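Local structure of aerobactin synthase IucA (Klebsiella pneumoniae subsp. pneumoniae, 5JM8) at residues Leu20-Arg25 / Gly543-Tyr548; Thr60-Phe65 / His149-Ala154; Ser366-Ala371 / Thr491-Ala496. The protein probably catalyses the ATP-dependent ligation of citrate to a hydroxamate-bearing lysine derivative, an assembly step of the siderophore aerobactin. All coordinates share one frame; numbering follows the deposited sequence.

Contact 1 of 3, residues Leu20-Arg25 / Gly543-Tyr548; sequences LNSLVR and GNFFCY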
loop_
_atom_site.group_PDB
_atom_site.type_symbol
_atom_site.label_atom_id
_atom_site.label_comp_id
_atom_site.label_asym_id
_atom_site.label_seq_id
_atom_site.Cartn_x
_atom_site.Cartn_y
_atom_site.Cartn_z
ATOM N N LEU A 20 -15.753 -16.874 37.841
ATOM C CA LEU A 20 -15.231 -17.874 38.764
ATOM C C LEU A 20 -13.799 -17.575 39.211
ATOM O O LEU A 20 -13.500 -17.641 40.402
ATOM C CB LEU A 20 -15.297 -19.262 38.123
ATOM C CG LEU A 20 -16.708 -19.766 37.800
ATOM C CD1 LEU A 20 -16.655 -21.063 37.008
ATOM C CD2 LEU A 20 -17.530 -19.956 39.067
ATOM N N ASN A 21 -12.918 -17.244 38.270
ATOM C CA ASN A 21 -11.528 -16.932 38.610
ATOM C C ASN A 21 -11.437 -15.686 39.479
ATOM O O ASN A 21 -10.613 -15.611 40.394
ATOM C CB ASN A 21 -10.684 -16.736 37.350
ATOM C CG ASN A 21 -10.394 -18.039 36.631
ATOM O OD1 ASN A 21 -10.901 -19.096 37.007
ATOM N ND2 ASN A 21 -9.583 -17.968 35.581
ATOM N N SER A 22 -12.281 -14.705 39.182
ATOM C CA SER A 22 -12.364 -13.501 39.994
ATOM C C SER A 22 -12.739 -13.873 41.429
ATOM O O SER A 22 -12.147 -13.372 42.386
ATOM C CB SER A 22 -13.384 -12.522 39.409
ATOM O OG SER A 22 -13.375 -11.300 40.118
ATOM N N LEU A 23 -13.713 -14.768 41.567
ATOM C CA LEU A 23 -14.161 -15.234 42.876
ATOM C C LEU A 23 -13.075 -16.027 43.609
ATOM O O LEU A 23 -12.814 -15.788 44.787
ATOM C CB LEU A 23 -15.418 -16.096 42.723
ATOM C CG LEU A 23 -15.993 -16.723 43.998
ATOM C CD1 LEU A 23 -16.485 -15.655 44.963
ATOM C CD2 LEU A 23 -17.112 -17.691 43.654
ATOM N N VAL A 24 -12.454 -16.970 42.909
ATOM C CA VAL A 24 -11.445 -17.844 43.506
ATOM C C VAL A 24 -10.250 -17.057 44.051
ATOM O O VAL A 24 -9.625 -17.462 45.031
ATOM C CB VAL A 24 -10.948 -18.887 42.477
ATOM C CG1 VAL A 24 -9.691 -19.598 42.970
ATOM C CG2 VAL A 24 -12.040 -19.898 42.188
ATOM N N ARG A 25 -9.928 -15.942 43.408
ATOM C CA ARG A 25 -8.819 -15.106 43.848
ATOM C C ARG A 25 -9.151 -14.347 45.133
ATOM O O ARG A 25 -8.278 -14.126 45.971
ATOM C CB ARG A 25 -8.433 -14.113 42.747
ATOM C CG ARG A 25 -7.445 -13.038 43.192
ATOM C CD ARG A 25 -7.053 -12.131 42.044
ATOM N NE ARG A 25 -6.125 -12.782 41.125
ATOM C CZ ARG A 25 -5.632 -12.210 40.030
ATOM N NH1 ARG A 25 -5.983 -10.973 39.710
ATOM N NH2 ARG A 25 -4.792 -12.879 39.254
ATOM N N GLY A 543 -9.945 -5.981 45.049
ATOM C CA GLY A 543 -10.653 -6.943 44.222
ATOM C C GLY A 543 -11.803 -6.317 43.459
ATOM O O GLY A 543 -12.319 -5.272 43.850
ATOM N N ASN A 544 -12.204 -6.964 42.367
ATOM C CA ASN A 544 -13.280 -6.466 41.515
ATOM C C ASN A 544 -14.629 -7.121 41.805
ATOM O O ASN A 544 -15.678 -6.521 41.574
ATOM C CB ASN A 544 -12.928 -6.685 40.041
ATOM C CG ASN A 544 -11.769 -5.828 39.582
ATOM O OD1 ASN A 544 -11.882 -4.605 39.498
ATOM N ND2 ASN A 544 -10.649 -6.467 39.269
ATOM N N PHE A 545 -14.599 -8.351 42.309
ATOM C CA PHE A 545 -15.816 -9.138 42.486
ATOM C C PHE A 545 -16.698 -8.573 43.604
ATOM O O PHE A 545 -17.899 -8.382 43.410
ATOM C CB PHE A 545 -15.460 -10.602 42.771
ATOM C CG PHE A 545 -16.655 -11.500 42.962
ATOM C CD1 PHE A 545 -17.321 -11.524 44.175
ATOM C CD2 PHE A 545 -17.096 -12.333 41.946
ATOM C CE1 PHE A 545 -18.413 -12.347 44.369
ATOM C CE2 PHE A 545 -18.187 -13.162 42.136
ATOM C CZ PHE A 545 -18.848 -13.165 43.346
ATOM N N PHE A 546 -16.111 -8.301 44.767
ATOM C CA PHE A 546 -16.880 -7.785 45.898
ATOM C C PHE A 546 -17.010 -6.268 45.810
ATOM O O PHE A 546 -17.861 -5.669 46.467
ATOM C CB PHE A 546 -16.239 -8.201 47.223
ATOM C CG PHE A 546 -16.304 -9.680 47.477
ATOM C CD1 PHE A 546 -17.498 -10.283 47.832
ATOM C CD2 PHE A 546 -15.173 -10.467 47.348
ATOM C CE1 PHE A 546 -17.565 -11.644 48.057
ATOM C CE2 PHE A 546 -15.231 -11.826 47.571
ATOM C CZ PHE A 546 -16.431 -12.416 47.929
ATOM N N CYS A 547 -16.170 -5.653 44.984
ATOM C CA CYS A 547 -16.287 -4.228 44.701
ATOM C C CYS A 547 -17.490 -3.975 43.801
ATOM O O CYS A 547 -18.191 -2.973 43.942
ATOM C CB CYS A 547 -15.015 -3.698 44.040
ATOM S SG CYS A 547 -15.054 -1.933 43.652
ATOM N N TYR A 548 -17.722 -4.898 42.874
ATOM C CA TYR A 548 -18.806 -4.781 41.907
ATOM C C TYR A 548 -20.146 -5.130 42.548
ATOM O O TYR A 548 -21.195 -4.608 42.165
ATOM C CB TYR A 548 -18.534 -5.695 40.712
ATOM C CG TYR A 548 -19.399 -5.428 39.509
ATOM C CD1 TYR A 548 -19.236 -4.274 38.767
ATOM C CD2 TYR A 548 -20.367 -6.336 39.104
ATOM C CE1 TYR A 548 -20.012 -4.019 37.666
ATOM C CE2 TYR A 548 -21.151 -6.091 37.998
ATOM C CZ TYR A 548 -20.965 -4.929 37.281
ATOM O OH TYR A 548 -21.736 -4.674 36.177
#
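Leu-23 of helix 14-26 lays its CD1 methyl over one face of the Phe-545 ring, a CH-pi contact with CD1 4.0 Å from the Phe-545 centroid and 19° off the ring normal. The methyl sits off-centre, 3.8 Å from Phe-545 CZ, and Leu-23 CB runs on beside Phe-545 CE2 at 4.1 Å. With CG anti to the backbone N (chi1 -180°), Phe-545 sends its ring out from helix 545-549 to the helix facing it. Ser-22 comes in at the edge instead: its OG lies near the ring plane, 3.4 Å from Phe-545 CB, a packing contact with no hydrogen bond. Phe-546 turns a face toward its neighbour, so that Phe-545 CD1 stands over the centre of the Phe-546 ring. Its contact with the facing helix is loose, Leu-23 CD1 to Phe-546 CZ being 4.4 Å. Phe-107 and Phe-19 pack edge-to-face on Phe-545, and Leu-93 of helix 82-96 touches both Phe-545 and Phe-546. Glu-26 accepts a hydrogen bond from Phe-545 N, adding a polar tie between the two helices. This is helix-to-helix packing in a buried aromatic-aliphatic core, joining the N-terminal helix to the FhuF-like C-terminal region.

Contact 2 of 3, residues Thr60-Phe65 / His149-Ala154; sequences TQHHRF and HAFHPA. With ATP (adenosine-5'-triphosphate), chain I.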
loop_
_atom_site.group_PDB
_atom_site.type_symbol
_atom_site.label_atom_id
_atom_site.label_comp_id
_atom_site.label_asym_id
_atom_site.label_seq_id
_atom_site.Cartn_x
_atom_site.Cartn_y
_atom_site.Cartn_z
ATOM N N THR A 60 -1.572 -18.166 39.506
ATOM C CA THR A 60 -1.996 -16.775 39.431
ATOM C C THR A 60 -3.496 -16.709 39.161
ATOM O O THR A 60 -4.014 -15.687 38.718
ATOM C CB THR A 60 -1.231 -16.008 38.336
ATOM O OG1 THR A 60 -1.279 -16.745 37.108
ATOM C CG2 THR A 60 0.217 -15.808 38.746
ATOM N N GLN A 61 -4.181 -17.816 39.438
ATOM C CA GLN A 61 -5.638 -17.904 39.346
ATOM C C GLN A 61 -6.194 -17.705 37.930
ATOM O O GLN A 61 -7.391 -17.470 37.762
ATOM C CB GLN A 61 -6.288 -16.892 40.293
ATOM C CG GLN A 61 -6.015 -17.154 41.770
ATOM C CD GLN A 61 -4.795 -16.420 42.304
ATOM O OE1 GLN A 61 -4.552 -15.259 41.974
ATOM N NE2 GLN A 61 -4.029 -17.096 43.152
ATOM N N HIS A 62 -5.336 -17.795 36.916
ATOM C CA HIS A 62 -5.807 -17.863 35.535
ATOM C C HIS A 62 -6.225 -19.299 35.216
ATOM O O HIS A 62 -5.660 -19.935 34.325
ATOM C CB HIS A 62 -4.728 -17.399 34.547
ATOM C CG HIS A 62 -4.410 -15.936 34.627
ATOM N ND1 HIS A 62 -3.465 -15.425 35.491
ATOM C CD2 HIS A 62 -4.898 -14.878 33.936
ATOM C CE1 HIS A 62 -3.392 -14.114 35.335
ATOM N NE2 HIS A 62 -4.251 -13.757 34.398
ATOM N N HIS A 63 -7.210 -19.809 35.950
ATOM C CA HIS A 63 -7.640 -21.197 35.803
ATOM C C HIS A 63 -8.466 -21.421 34.544
ATOM O O HIS A 63 -9.087 -20.495 34.020
ATOM C CB HIS A 63 -8.465 -21.641 37.015
ATOM C CG HIS A 63 -7.771 -21.451 38.325
ATOM N ND1 HIS A 63 -6.622 -22.131 38.665
ATOM C CD2 HIS A 63 -8.071 -20.665 39.385
ATOM C CE1 HIS A 63 -6.237 -21.765 39.874
ATOM N NE2 HIS A 63 -7.101 -20.877 40.335
ATOM N N ARG A 64 -8.471 -22.666 34.077
ATOM C CA ARG A 64 -9.354 -23.095 33.004
ATOM C C ARG A 64 -10.192 -24.271 33.498
ATOM O O ARG A 64 -9.664 -25.355 33.755
ATOM C CB ARG A 64 -8.557 -23.485 31.753
ATOM C CG ARG A 64 -9.432 -23.848 30.553
ATOM C CD ARG A 64 -8.623 -24.108 29.282
ATOM N NE ARG A 64 -7.782 -25.302 29.383
ATOM C CZ ARG A 64 -6.474 -25.297 29.632
ATOM N NH1 ARG A 64 -5.815 -26.446 29.704
ATOM N NH2 ARG A 64 -5.813 -24.155 29.809
ATOM N N PHE A 65 -11.493 -24.039 33.651
ATOM C CA PHE A 65 -12.420 -25.086 34.061
ATOM C C PHE A 65 -13.075 -25.746 32.852
ATOM O O PHE A 65 -13.377 -25.089 31.853
ATOM C CB PHE A 65 -13.510 -24.522 34.983
ATOM C CG PHE A 65 -13.003 -24.024 36.310
ATOM C CD1 PHE A 65 -11.770 -24.419 36.805
ATOM C CD2 PHE A 65 -13.772 -23.157 37.068
ATOM C CE1 PHE A 65 -11.315 -23.952 38.026
ATOM C CE2 PHE A 65 -13.324 -22.690 38.287
ATOM C CZ PHE A 65 -12.094 -23.088 38.767
ATOM N N HIS A 149 -12.189 -7.943 30.916
ATOM C CA HIS A 149 -11.345 -8.085 32.100
ATOM C C HIS A 149 -11.403 -9.514 32.631
ATOM O O HIS A 149 -12.477 -10.024 32.953
ATOM C CB HIS A 149 -11.774 -7.101 33.185
ATOM C CG HIS A 149 -10.710 -6.817 34.197
ATOM N ND1 HIS A 149 -10.078 -7.808 34.914
ATOM C CD2 HIS A 149 -10.167 -5.648 34.613
ATOM C CE1 HIS A 149 -9.188 -7.265 35.726
ATOM N NE2 HIS A 149 -9.222 -5.955 35.562
ATOM N N ALA A 150 -10.243 -10.153 32.724
ATOM C CA ALA A 150 -10.176 -11.577 33.028
ATOM C C ALA A 150 -10.549 -11.873 34.476
ATOM O O ALA A 150 -10.918 -13.002 34.804
ATOM C CB ALA A 150 -8.783 -12.109 32.726
ATOM N N PHE A 151 -10.441 -10.864 35.336
ATOM C CA PHE A 151 -10.766 -11.011 36.754
ATOM C C PHE A 151 -11.825 -10.003 37.188
ATOM O O PHE A 151 -11.714 -9.370 38.237
ATOM C CB PHE A 151 -9.499 -10.871 37.606
ATOM C CG PHE A 151 -8.631 -12.093 37.585
ATOM C CD1 PHE A 151 -7.847 -12.379 36.481
ATOM C CD2 PHE A 151 -8.605 -12.960 38.660
ATOM C CE1 PHE A 151 -7.049 -13.504 36.452
ATOM C CE2 PHE A 151 -7.811 -14.088 38.636
ATOM C CZ PHE A 151 -7.034 -14.362 37.530
ATOM N N HIS A 152 -12.848 -9.861 36.352
ATOM C CA HIS A 152 -14.051 -9.116 36.699
ATOM C C HIS A 152 -15.238 -10.059 36.511
ATOM O O HIS A 152 -15.226 -10.883 35.599
ATOM C CB HIS A 152 -14.198 -7.865 35.829
ATOM C CG HIS A 152 -15.171 -6.865 36.370
ATOM N ND1 HIS A 152 -16.518 -6.906 36.082
ATOM C CD2 HIS A 152 -14.995 -5.800 37.187
ATOM C CE1 HIS A 152 -17.130 -5.909 36.697
ATOM N NE2 HIS A 152 -16.227 -5.223 37.374
ATOM N N PRO A 153 -16.254 -9.967 37.385
ATOM C CA PRO A 153 -17.408 -10.862 37.229
ATOM C C PRO A 153 -18.300 -10.512 36.038
ATOM O O PRO A 153 -18.863 -11.408 35.410
ATOM C CB PRO A 153 -18.169 -10.679 38.545
ATOM C CG PRO A 153 -17.765 -9.334 39.034
ATOM C CD PRO A 153 -16.342 -9.168 38.621
ATOM N N ALA A 154 -18.428 -9.221 35.749
ATOM C CA ALA A 154 -19.247 -8.747 34.640
ATOM C C ALA A 154 -18.471 -7.759 33.770
ATOM O O ALA A 154 -18.791 -6.571 33.739
ATOM C CB ALA A 154 -20.515 -8.103 35.166
HETATM P PG ATP I . -8.388 4.768 27.749
HETATM O O1G ATP I . -9.022 5.016 26.404
HETATM O O2G ATP I . -7.233 3.796 27.702
HETATM O O3G ATP I . -8.077 6.027 28.521
HETATM P PB ATP I . -10.002 4.221 30.105
HETATM O O1B ATP I . -11.480 3.928 30.171
HETATM O O2B ATP I . -9.481 5.548 30.610
HETATM O O3B ATP I . -9.511 3.953 28.584
HETATM P PA ATP I . -9.549 2.472 32.328
HETATM O O1A ATP I . -10.234 3.566 33.108
HETATM O O2A ATP I . -8.284 1.849 32.865
HETATM O O3A ATP I . -9.213 3.029 30.854
HETATM O "O5'" ATP I . -10.578 1.276 32.026
HETATM C "C5'" ATP I . -10.102 0.165 31.273
HETATM C "C4'" ATP I . -11.206 -0.468 30.438
HETATM O "O4'" ATP I . -10.657 -1.605 29.767
HETATM C "C3'" ATP I . -12.385 -0.953 31.267
HETATM O "O3'" ATP I . -13.607 -0.465 30.696
HETATM C "C2'" ATP I . -12.324 -2.468 31.222
HETATM O "O2'" ATP I . -13.613 -3.048 31.028
HETATM C "C1'" ATP I . -11.421 -2.781 30.041
HETATM N N9 ATP I . -10.501 -3.903 30.333
HETATM C C8 ATP I . -10.459 -5.045 29.628
HETATM N N7 ATP I . -9.519 -5.886 30.129
HETATM C C5 ATP I . -8.944 -5.269 31.175
HETATM C C6 ATP I . -7.879 -5.600 32.143
HETATM N N6 ATP I . -7.249 -6.796 32.060
HETATM N N1 ATP I . -7.575 -4.680 33.087
HETATM C C2 ATP I . -8.209 -3.494 33.159
HETATM N N3 ATP I . -9.186 -3.133 32.308
HETATM C C4 ATP I . -9.594 -3.960 31.312
#
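Phe-151 turns the CE1 edge of its ring onto one face of His-62, a T-shaped pair with centroids 4.9 Å apart and planes at 79°. Phe-151 CE1 stands off-centre over the imidazole, 3.5 Å from His-62 NE2. Farther round the same phenyl rim, Gln-61 CB lies in the ring plane, 3.6 Å from Phe-151 CE2, while the carbonyl oxygens of Gln-61 and Thr-60 approach obliquely near CZ, Gln-61 O at 3.1 Å from Phe-151 CZ. Arg-25 of helix 14-26 makes a cation-pi contact with this ring, and its NH2 is hydrogen-bonded to Thr-60 O. A second imidazole, that of His-149, meets the nucleotide: adenine C6 lies over one face of it, 3.4 Å above the plane and toward the rim, and the backbone N of Phe-151 sits at its edge.

Two in-plane hydrogen bonds fix how the imidazoles are rotated. His-62 ND1 donates to Thr-60 OG1 at 3.0 Å, and Thr-60 OG1 is held in turn by Glu-506 and Ser-58. His-149 ND1 accepts from Phe-151 N at 3.1 Å, with the N-H...N angle bent to 155°. Gln-61, its chain bent at chi2 (92°), carries OE1 to Arg-25 NE, so its polar end turns to helix 14-26 while its CB stays at the phenyl edge.

With no hydrogen bond between 60-65 and 149-154, the contact is ring packing, to which a weak attraction between the phenyl C-H edge and the imidazole face may add. Phe-151 anchors the loop by its ring, which is consistent with a second-shell role in the ATP pocket, its backbone N holding the His-149 imidazole that lies against adenine.

Contact 3 of 3, residues Ser366-Ala371 / Thr491-Ala496; sequences SLTQAA and TFAVTA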
loop_
_atom_site.group_PDB
_atom_site.type_symbol
_atom_site.label_atom_id
_atom_site.label_comp_id
_atom_site.label_asym_id
_atom_site.label_seq_id
_atom_site.Cartn_x
_atom_site.Cartn_y
_atom_site.Cartn_z
ATOM N N SER A 366 -5.339 -7.912 24.775
ATOM C CA SER A 366 -5.912 -8.698 23.691
ATOM C C SER A 366 -5.056 -9.929 23.399
ATOM O O SER A 366 -5.558 -10.949 22.925
ATOM C CB SER A 366 -6.054 -7.843 22.431
ATOM O OG SER A 366 -6.885 -6.722 22.674
ATOM N N LEU A 367 -3.764 -9.830 23.697
ATOM C CA LEU A 367 -2.828 -10.906 23.398
ATOM C C LEU A 367 -2.931 -12.011 24.439
ATOM O O LEU A 367 -2.985 -13.194 24.107
ATOM C CB LEU A 367 -1.395 -10.371 23.342
ATOM C CG LEU A 367 -1.113 -9.298 22.292
ATOM C CD1 LEU A 367 0.267 -8.707 22.502
ATOM C CD2 LEU A 367 -1.241 -9.870 20.889
ATOM N N THR A 368 -2.959 -11.609 25.702
ATOM C CA THR A 368 -3.023 -12.551 26.810
ATOM C C THR A 368 -4.370 -13.261 26.893
ATOM O O THR A 368 -4.444 -14.398 27.362
ATOM C CB THR A 368 -2.786 -11.848 28.140
ATOM O OG1 THR A 368 -3.832 -10.892 28.346
ATOM C CG2 THR A 368 -1.440 -11.143 28.144
ATOM N N GLN A 369 -5.424 -12.572 26.453
ATOM C CA GLN A 369 -6.796 -13.083 26.518
ATOM C C GLN A 369 -6.902 -14.536 26.079
ATOM O O GLN A 369 -6.415 -14.916 25.012
ATOM C CB GLN A 369 -7.729 -12.221 25.654
ATOM C CG GLN A 369 -9.097 -12.864 25.340
ATOM C CD GLN A 369 -9.933 -12.049 24.364
ATOM O OE1 GLN A 369 -11.110 -11.785 24.605
ATOM N NE2 GLN A 369 -9.330 -11.656 23.252
ATOM N N ALA A 370 -7.550 -15.343 26.912
ATOM C CA ALA A 370 -7.799 -16.734 26.578
ATOM C C ALA A 370 -8.708 -16.803 25.358
ATOM O O ALA A 370 -9.680 -16.056 25.253
ATOM C CB ALA A 370 -8.417 -17.464 27.755
ATOM N N ALA A 371 -8.377 -17.693 24.431
ATOM C CA ALA A 371 -9.154 -17.839 23.210
ATOM C C ALA A 371 -10.573 -18.311 23.521
ATOM O O ALA A 371 -10.750 -19.290 24.248
ATOM C CB ALA A 371 -8.472 -18.810 22.275
ATOM N N THR A 491 1.809 -8.508 33.927
ATOM C CA THR A 491 2.912 -9.425 33.706
ATOM C C THR A 491 2.481 -10.875 33.888
ATOM O O THR A 491 2.848 -11.739 33.099
ATOM C CB THR A 491 4.073 -9.113 34.658
ATOM O OG1 THR A 491 4.413 -7.726 34.552
ATOM C CG2 THR A 491 5.293 -9.965 34.328
ATOM N N PHE A 492 1.698 -11.144 34.926
ATOM C CA PHE A 492 1.296 -12.514 35.217
ATOM C C PHE A 492 0.283 -13.026 34.192
ATOM O O PHE A 492 0.106 -14.234 34.046
ATOM C CB PHE A 492 0.724 -12.622 36.634
ATOM C CG PHE A 492 1.741 -12.384 37.728
ATOM C CD1 PHE A 492 3.103 -12.414 37.460
ATOM C CD2 PHE A 492 1.331 -12.135 39.027
ATOM C CE1 PHE A 492 4.030 -12.196 38.466
ATOM C CE2 PHE A 492 2.256 -11.914 40.035
ATOM C CZ PHE A 492 3.603 -11.945 39.753
ATOM N N ALA A 493 -0.372 -12.116 33.475
ATOM C CA ALA A 493 -1.264 -12.515 32.392
ATOM C C ALA A 493 -0.439 -13.034 31.226
ATOM O O ALA A 493 -0.862 -13.932 30.498
ATOM C CB ALA A 493 -2.136 -11.358 31.954
ATOM N N VAL A 494 0.749 -12.462 31.059
ATOM C CA VAL A 494 1.681 -12.911 30.034
ATOM C C VAL A 494 2.198 -14.307 30.374
ATOM O O VAL A 494 2.145 -15.214 29.546
ATOM C CB VAL A 494 2.867 -11.926 29.880
ATOM C CG1 VAL A 494 3.935 -12.488 28.956
ATOM C CG2 VAL A 494 2.373 -10.584 29.371
ATOM N N THR A 495 2.691 -14.474 31.597
ATOM C CA THR A 495 3.249 -15.753 32.024
ATOM C C THR A 495 2.168 -16.833 32.080
ATOM O O THR A 495 2.425 -17.996 31.772
ATOM C CB THR A 495 3.930 -15.640 33.404
ATOM O OG1 THR A 495 2.968 -15.256 34.393
ATOM C CG2 THR A 495 5.047 -14.608 33.369
ATOM N N ALA A 496 0.957 -16.438 32.466
ATOM C CA ALA A 496 -0.165 -17.367 32.571
ATOM C C ALA A 496 -0.619 -17.865 31.204
ATOM O O ALA A 496 -0.907 -19.048 31.035
ATOM C CB ALA A 496 -1.326 -16.709 33.293
HETATM O O HOH W 1 -3.350 -14.439 30.558
#
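Thr-368 presses its CB and CG2 onto the helical turn at Ala-493 and Val-494, and nearly all of the tight packing is there. Thr-368 CG2 lies 3.9 Å from Ala-493 CB. The same methyl reaches the valine, with Thr-368 CG2 4.0 Å from Val-494 CG2, while Thr-368 CB is 3.7 Å from the carbonyl O of Ala-493. A chi1 of 63° sets OG1 between the backbone N and carbonyl carbon, which swings CG2 beside the backbone N and brings the methyl against the other helix. The small side chain of Ala-493 is consistent with the close approach of the backbones, 5.7 Å between the CA atoms of Thr-368 and Val-494.

In fold terms, the last turn of the short helix 364-368 is lodged against the side of the long helix 475-500, joining the IucA/IucC and FhuF-like family regions near the nucleotide; the Thr-368 side chain is about 7 Å from ATP. At Gln-369 the chain leaves helical geometry, and its side-chain amide is hydrogen-bonded to backbone atoms of Ala-144, Leu-146 and Val-147, leading away from helix 475-500.

On the looser side a single water lies between the carbonyls. No direct hydrogen bond joins the segments; this water donates weakly to Thr-368 O at 3.4 Å and lies 2.5 Å from Ala-493 O, a separation short enough to make the detail of that bond doubtful.

Contacts 1 and 2 adjoin, their centres about 8 Å apart; centre to centre, contact 3 is about 11 Å from contact 2 and about 18 Å from contact 1. Along the chain, contact 1 brings together the two ends and its loop encloses the other two, with contact 2 closing before contact 3 opens. Helix 14-26 links contacts 1 and 2: Arg-25 NH2 and Asn-21 ND2 probably hydrogen-bond to the carbonyls of Thr-60 and His-63. Between contacts 2 and 3, His-62 packs on Ala-496 and Ala-493 of helix 475-500. Contacts 1 and 3 do not touch, so contact 2 joins them, with His-149 of its loop against the adenine.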